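Local coordinates for protein alkaline phosphatase (Thermus thermophilus, PDB 7KWD) that probably hydrolyses phosphate monoesters as a homodimeric alkaline phosphatase that uses zinc and magnesium ions, at residues G26-Q31 / L454-H459; N84-T89 / G105-N110. One frame throughout, in Å; residues are numbered along the deposited sequence.

Contact 1 of 2, residues G26-Q31 / L454-H459; sequences GALQNQ and LVDNTH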
loop_
_atom_site.group_PDB
_atom_site.type_symbol
_atom_site.label_atom_id
_atom_site.label_comp_id
_atom_site.label_asym_id
_atom_site.label_seq_id
_atom_site.Cartn_x
_atom_site.Cartn_y
_atom_site.Cartn_z
ATOM N N GLY A 26 -11.878 10.345 14.708
ATOM C CA GLY A 26 -11.302 10.019 13.417
ATOM C C GLY A 26 -9.927 10.619 13.187
ATOM O O GLY A 26 -9.384 11.369 14.005
ATOM N N ALA A 27 -9.367 10.285 12.017
ATOM C CA ALA A 27 -7.990 10.661 11.719
ATOM C C ALA A 27 -7.841 12.167 11.652
ATOM O O ALA A 27 -6.769 12.710 11.945
ATOM C CB ALA A 27 -7.531 10.029 10.405
ATOM N N LEU A 28 -8.905 12.863 11.293
ATOM C CA LEU A 28 -8.808 14.313 11.183
ATOM C C LEU A 28 -8.532 14.940 12.540
ATOM O O LEU A 28 -7.784 15.917 12.629
ATOM C CB LEU A 28 -10.093 14.851 10.570
ATOM C CG LEU A 28 -10.099 16.320 10.161
ATOM C CD1 LEU A 28 -8.839 16.822 9.464
ATOM C CD2 LEU A 28 -11.346 16.452 9.265
ATOM N N GLN A 29 -9.080 14.367 13.611
ATOM C CA GLN A 29 -8.862 14.896 14.945
ATOM C C GLN A 29 -7.616 14.313 15.605
ATOM O O GLN A 29 -7.355 14.598 16.778
ATOM C CB GLN A 29 -10.101 14.654 15.801
ATOM C CG GLN A 29 -11.382 15.331 15.259
ATOM C CD GLN A 29 -11.272 16.857 15.174
ATOM O OE1 GLN A 29 -11.697 17.480 14.195
ATOM N NE2 GLN A 29 -10.712 17.458 16.200
ATOM N N ASN A 30 -6.845 13.510 14.881
ATOM C CA ASN A 30 -5.571 12.984 15.366
ATOM C C ASN A 30 -4.498 13.962 14.918
ATOM O O ASN A 30 -4.068 13.933 13.763
ATOM C CB ASN A 30 -5.292 11.586 14.830
ATOM C CG ASN A 30 -3.937 11.069 15.276
ATOM O OD1 ASN A 30 -3.476 11.385 16.370
ATOM N ND2 ASN A 30 -3.292 10.284 14.435
ATOM N N GLN A 31 -4.113 14.872 15.812
ATOM C CA GLN A 31 -3.269 16.023 15.497
ATOM C C GLN A 31 -2.082 16.046 16.446
ATOM O O GLN A 31 -1.920 16.972 17.258
ATOM C CB GLN A 31 -4.081 17.323 15.579
ATOM C CG GLN A 31 -5.159 17.353 14.512
ATOM C CD GLN A 31 -5.901 18.671 14.393
ATOM O OE1 GLN A 31 -5.497 19.709 14.923
ATOM N NE2 GLN A 31 -7.008 18.627 13.664
ATOM N N LEU A 454 -2.184 7.446 12.177
ATOM C CA LEU A 454 -2.834 7.807 10.921
ATOM C C LEU A 454 -3.386 9.202 11.099
ATOM O O LEU A 454 -4.283 9.401 11.919
ATOM C CB LEU A 454 -3.951 6.846 10.546
ATOM C CG LEU A 454 -4.808 7.308 9.362
ATOM C CD1 LEU A 454 -4.010 7.326 8.058
ATOM C CD2 LEU A 454 -6.013 6.437 9.192
ATOM N N VAL A 455 -2.839 10.166 10.349
ATOM C CA VAL A 455 -3.274 11.550 10.423
ATOM C C VAL A 455 -3.785 11.962 9.063
ATOM O O VAL A 455 -3.622 11.252 8.075
ATOM C CB VAL A 455 -2.160 12.510 10.879
ATOM C CG1 VAL A 455 -1.607 12.095 12.225
ATOM C CG2 VAL A 455 -1.081 12.634 9.826
ATOM N N ASP A 456 -4.376 13.136 9.012
ATOM C CA ASP A 456 -4.837 13.676 7.738
ATOM C C ASP A 456 -3.696 14.416 7.070
ATOM O O ASP A 456 -2.813 14.948 7.739
ATOM C CB ASP A 456 -6.032 14.600 7.937
ATOM C CG ASP A 456 -6.693 14.967 6.633
ATOM O OD1 ASP A 456 -7.252 14.053 5.982
ATOM O OD2 ASP A 456 -6.625 16.156 6.261
ATOM N N ASN A 457 -3.709 14.451 5.728
ATOM C CA ASN A 457 -2.598 15.137 5.077
ATOM C C ASN A 457 -2.535 16.606 5.500
ATOM O O ASN A 457 -1.440 17.192 5.545
ATOM C CB ASN A 457 -2.653 14.941 3.556
ATOM C CG ASN A 457 -3.951 15.405 2.884
ATOM O OD1 ASN A 457 -4.903 15.885 3.509
ATOM N ND2 ASN A 457 -3.975 15.252 1.573
ATOM N N THR A 458 -3.667 17.194 5.900
ATOM C CA THR A 458 -3.618 18.583 6.345
ATOM C C THR A 458 -2.791 18.741 7.611
ATOM O O THR A 458 -2.402 19.854 7.961
ATOM C CB THR A 458 -5.010 19.150 6.629
ATOM O OG1 THR A 458 -5.740 18.278 7.511
ATOM C CG2 THR A 458 -5.769 19.309 5.312
ATOM N N HIS A 459 -2.524 17.656 8.319
ATOM C CA HIS A 459 -1.740 17.799 9.537
ATOM C C HIS A 459 -0.295 18.158 9.238
ATOM O O HIS A 459 0.404 18.702 10.109
ATOM C CB HIS A 459 -1.790 16.535 10.360
ATOM C CG HIS A 459 -1.319 16.741 11.755
ATOM N ND1 HIS A 459 -1.904 17.658 12.600
ATOM C CD2 HIS A 459 -0.277 16.209 12.431
ATOM C CE1 HIS A 459 -1.261 17.653 13.753
ATOM N NE2 HIS A 459 -0.278 16.776 13.679
HETATM O O HOH W 1 -4.892 15.099 11.295
#

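Contact 2 of 2, residues N84-T89 / G105-N110; sequences NTYSLT and GVKTVN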
loop_
_atom_site.group_PDB
_atom_site.type_symbol
_atom_site.label_atom_id
_atom_site.label_comp_id
_atom_site.label_asym_id
_atom_site.label_seq_id
_atom_site.Cartn_x
_atom_site.Cartn_y
_atom_site.Cartn_z
ATOM N N ASN A 84 -3.775 10.270 5.341
ATOM C CA ASN A 84 -4.868 10.187 4.375
ATOM C C ASN A 84 -4.696 11.283 3.323
ATOM O O ASN A 84 -4.358 12.431 3.642
ATOM C CB ASN A 84 -6.222 10.320 5.083
ATOM C CG ASN A 84 -6.749 8.992 5.580
ATOM O OD1 ASN A 84 -6.554 7.941 4.951
ATOM N ND2 ASN A 84 -7.420 9.018 6.721
ATOM N N THR A 85 -4.908 10.919 2.053
ATOM C CA THR A 85 -4.592 11.815 0.950
ATOM C C THR A 85 -5.818 12.333 0.216
ATOM O O THR A 85 -5.669 13.100 -0.742
ATOM C CB THR A 85 -3.699 11.099 -0.053
ATOM O OG1 THR A 85 -4.395 9.920 -0.521
ATOM C CG2 THR A 85 -2.405 10.704 0.605
ATOM N N TYR A 86 -7.009 11.902 0.595
ATOM C CA TYR A 86 -8.192 12.337 -0.133
ATOM C C TYR A 86 -8.328 13.858 -0.146
ATOM O O TYR A 86 -7.962 14.567 0.799
ATOM C CB TYR A 86 -9.447 11.699 0.435
ATOM C CG TYR A 86 -9.706 11.823 1.909
ATOM C CD1 TYR A 86 -10.377 12.918 2.436
ATOM C CD2 TYR A 86 -9.373 10.790 2.765
ATOM C CE1 TYR A 86 -10.662 12.993 3.805
ATOM C CE2 TYR A 86 -9.647 10.854 4.099
ATOM C CZ TYR A 86 -10.295 11.961 4.616
ATOM O OH TYR A 86 -10.572 12.012 5.954
ATOM N N SER A 87 -8.842 14.363 -1.261
ATOM C CA SER A 87 -9.077 15.794 -1.414
ATOM C C SER A 87 -10.523 16.102 -1.003
ATOM O O SER A 87 -11.230 15.242 -0.465
ATOM C CB SER A 87 -8.776 16.212 -2.854
ATOM O OG SER A 87 -9.577 15.471 -3.743
ATOM N N LEU A 88 -11.000 17.312 -1.302
ATOM C CA LEU A 88 -12.266 17.772 -0.719
ATOM C C LEU A 88 -13.475 16.997 -1.255
ATOM O O LEU A 88 -14.420 16.723 -0.494
ATOM C CB LEU A 88 -12.424 19.268 -0.973
ATOM C CG LEU A 88 -13.646 19.975 -0.384
ATOM C CD1 LEU A 88 -13.846 19.617 1.076
ATOM C CD2 LEU A 88 -13.433 21.471 -0.578
ATOM N N THR A 89 -13.463 16.642 -2.548
ATOM C CA THR A 89 -14.581 15.965 -3.193
ATOM C C THR A 89 -14.222 14.616 -3.813
ATOM O O THR A 89 -15.101 13.982 -4.405
ATOM C CB THR A 89 -15.196 16.846 -4.303
ATOM O OG1 THR A 89 -14.253 17.058 -5.360
ATOM C CG2 THR A 89 -15.600 18.163 -3.747
ATOM N N GLY A 105 -3.122 23.628 4.800
ATOM C CA GLY A 105 -3.795 23.029 5.937
ATOM C C GLY A 105 -5.271 22.767 5.749
ATOM O O GLY A 105 -5.973 22.518 6.735
ATOM N N VAL A 106 -5.768 22.821 4.523
ATOM C CA VAL A 106 -7.184 22.650 4.252
ATOM C C VAL A 106 -7.326 21.821 2.983
ATOM O O VAL A 106 -6.433 21.798 2.126
ATOM C CB VAL A 106 -7.946 23.997 4.091
ATOM C CG1 VAL A 106 -7.876 24.822 5.322
ATOM C CG2 VAL A 106 -7.421 24.777 2.920
ATOM N N LYS A 107 -8.450 21.133 2.877
ATOM C CA LYS A 107 -8.763 20.358 1.686
ATOM C C LYS A 107 -9.238 21.308 0.610
ATOM O O LYS A 107 -10.006 22.241 0.887
ATOM C CB LYS A 107 -9.852 19.333 1.963
ATOM C CG LYS A 107 -9.580 18.442 3.164
ATOM C CD LYS A 107 -8.713 17.269 2.753
ATOM C CE LYS A 107 -8.743 16.122 3.751
ATOM N NZ LYS A 107 -7.647 15.124 3.465
ATOM N N THR A 108 -8.761 21.087 -0.611
ATOM C CA THR A 108 -9.197 21.836 -1.786
ATOM C C THR A 108 -9.670 20.854 -2.846
ATOM O O THR A 108 -9.546 19.634 -2.715
ATOM C CB THR A 108 -8.079 22.725 -2.349
ATOM O OG1 THR A 108 -6.979 21.903 -2.774
ATOM C CG2 THR A 108 -7.597 23.661 -1.273
ATOM N N VAL A 109 -10.288 21.413 -3.860
ATOM C CA VAL A 109 -10.687 20.664 -5.038
ATOM C C VAL A 109 -9.453 20.434 -5.895
ATOM O O VAL A 109 -8.575 21.306 -5.987
ATOM C CB VAL A 109 -11.770 21.444 -5.785
ATOM C CG1 VAL A 109 -11.924 20.882 -7.166
ATOM C CG2 VAL A 109 -13.085 21.405 -4.965
ATOM N N ASN A 110 -9.374 19.257 -6.524
ATOM C CA ASN A 110 -8.239 18.943 -7.388
ATOM C C ASN A 110 -8.095 20.012 -8.458
ATOM O O ASN A 110 -9.077 20.354 -9.132
ATOM C CB ASN A 110 -8.431 17.566 -8.055
ATOM C CG ASN A 110 -8.417 16.400 -7.043
ATOM O OD1 ASN A 110 -8.100 16.587 -5.864
ATOM N ND2 ASN A 110 -8.768 15.189 -7.516
HETATM O O HOH W 2 -11.523 17.360 -5.070
#

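Contact 1 of 2, residues G26-Q31 / L454-H459
L454 receives the N-terminal residues 26-31 at the start of the short strand 454-456, with its CG 4.0 Å from A27 CB. Its carbonyl oxygen is the main polar target: N30 ND2 donates to L454 O at 2.8 Å, almost straight at 171°. The donor comes from above the carbonyl plane rather than along a lone pair, while the oxygen lies in the plane of the N30 amide. With CG anti to the backbone N (chi1 177°), that amide stretches across to the strand, where ND2 also bonds L452 O. V455, paired through its backbone with strand 80-84, lays CG1 3.3 Å from N30 ND2, so an apolar branch lies against the bonded amide. At D456 a water bridges the two segments: it accepts from D456 N at 3.1 Å and lies 2.9 Å from N30 O, to which it can donate, although other acceptors compete. The D456 and L28 side chains run alongside, pointing the same way, with L28 CD1 3.9 Å from D456 CB. T458 turns back on D456, which precedes helix 459-468: OD2 takes T458 OG1 on its anti lone pair at 2.6 Å and T458 N from above the carboxylate plane at 3.2 Å, a capping bond. The same L28 methyl packs on T458 OG1. H459 closes the contact with N30 O over one face of its ring, while its NE2 bonds P32 O and its ND1 bonds R462. Q31 NE2 donates back to L28 O, which lies in the plane of the Q31 amide. Amide, carbonyl and water bonds thus supplement the packing of A27 and L28, and the doubly gripped OD2, with OD1 salt-bridged to K107, probably keeps the D456 carboxylate ionised and fixed in rotation.

Contact 2 of 2, residues N84-T89 / G105-N110
The loops that enter and leave helix 95-104, the helix beginning at the predicted phosphoserine nucleophile S95 of the alkaline phosphatase fold, are drawn together where K107 reaches Y86 and T108 meets L88. K107 contributes most. Its chain is bent about the CB-CG bond (chi2 -85°) and then runs out extended, bringing NZ to Y86 O at 2.7 Å, close to the carbonyl plane. The ammonium also stands over one face of the Y86 ring, 4.0 Å from NZ to the ring centroid and 28° off the normal, a cation-pi contact. Nearer the backbone, K107 CB packs on L88 CB at 3.9 Å. The NZ group has further partners in D456 and N457, so the ammonium is shared by the Y86 carbonyl, the D456 carboxylate and N457 OD1. With an alanine in place of K107, the D456 carboxylate is likely to lose its charged mate, the Y86 carbonyl its donor and the ring face its cation, with a gap left over that face. Further along, L88 N donates to T108 O at 3.1 Å (160°), the backbone bond that joins the two loops, and the L88 side chain leans toward V109. A482 of helix 479-487 packs on both L88 and V109. S87 OG lies 2.8 Å from N110 OD1, yet its single proton may instead serve S90 O, so this bond is unsettled. The N110 amide faces the dimer interface as well, where ND2 bonds S331 O of the second subunit, and L333 of that subunit packs on T89, V109 and N110. One water stitches the far end of the contact: it donates to S87 OG at 3.0 Å, accepts from N110 N at 3.2 Å, and lies 2.8 Å from T89 OG1.

In the fold
Contacts 1 and 2 have centres about 12 Å apart and meet directly. They are joined by a salt bridge, K107 NZ to D456 OD1 at 2.8 Å, and by a probable hydrogen bond from K107 NZ to N457 OD1, also 2.8 Å. Segment 84-89 continues from the end of strand 80-84, which pairs in parallel with strand 454-456 of contact 1. Contact 2 lies nearer the catalytic centre: the side chain of N110 is about 9 Å from that of S95 and about 10 Å from a bound zinc ion, whereas the side chain of D456 is about 12 Å from that of the zinc ligand H318. Both contacts reach the second subunit.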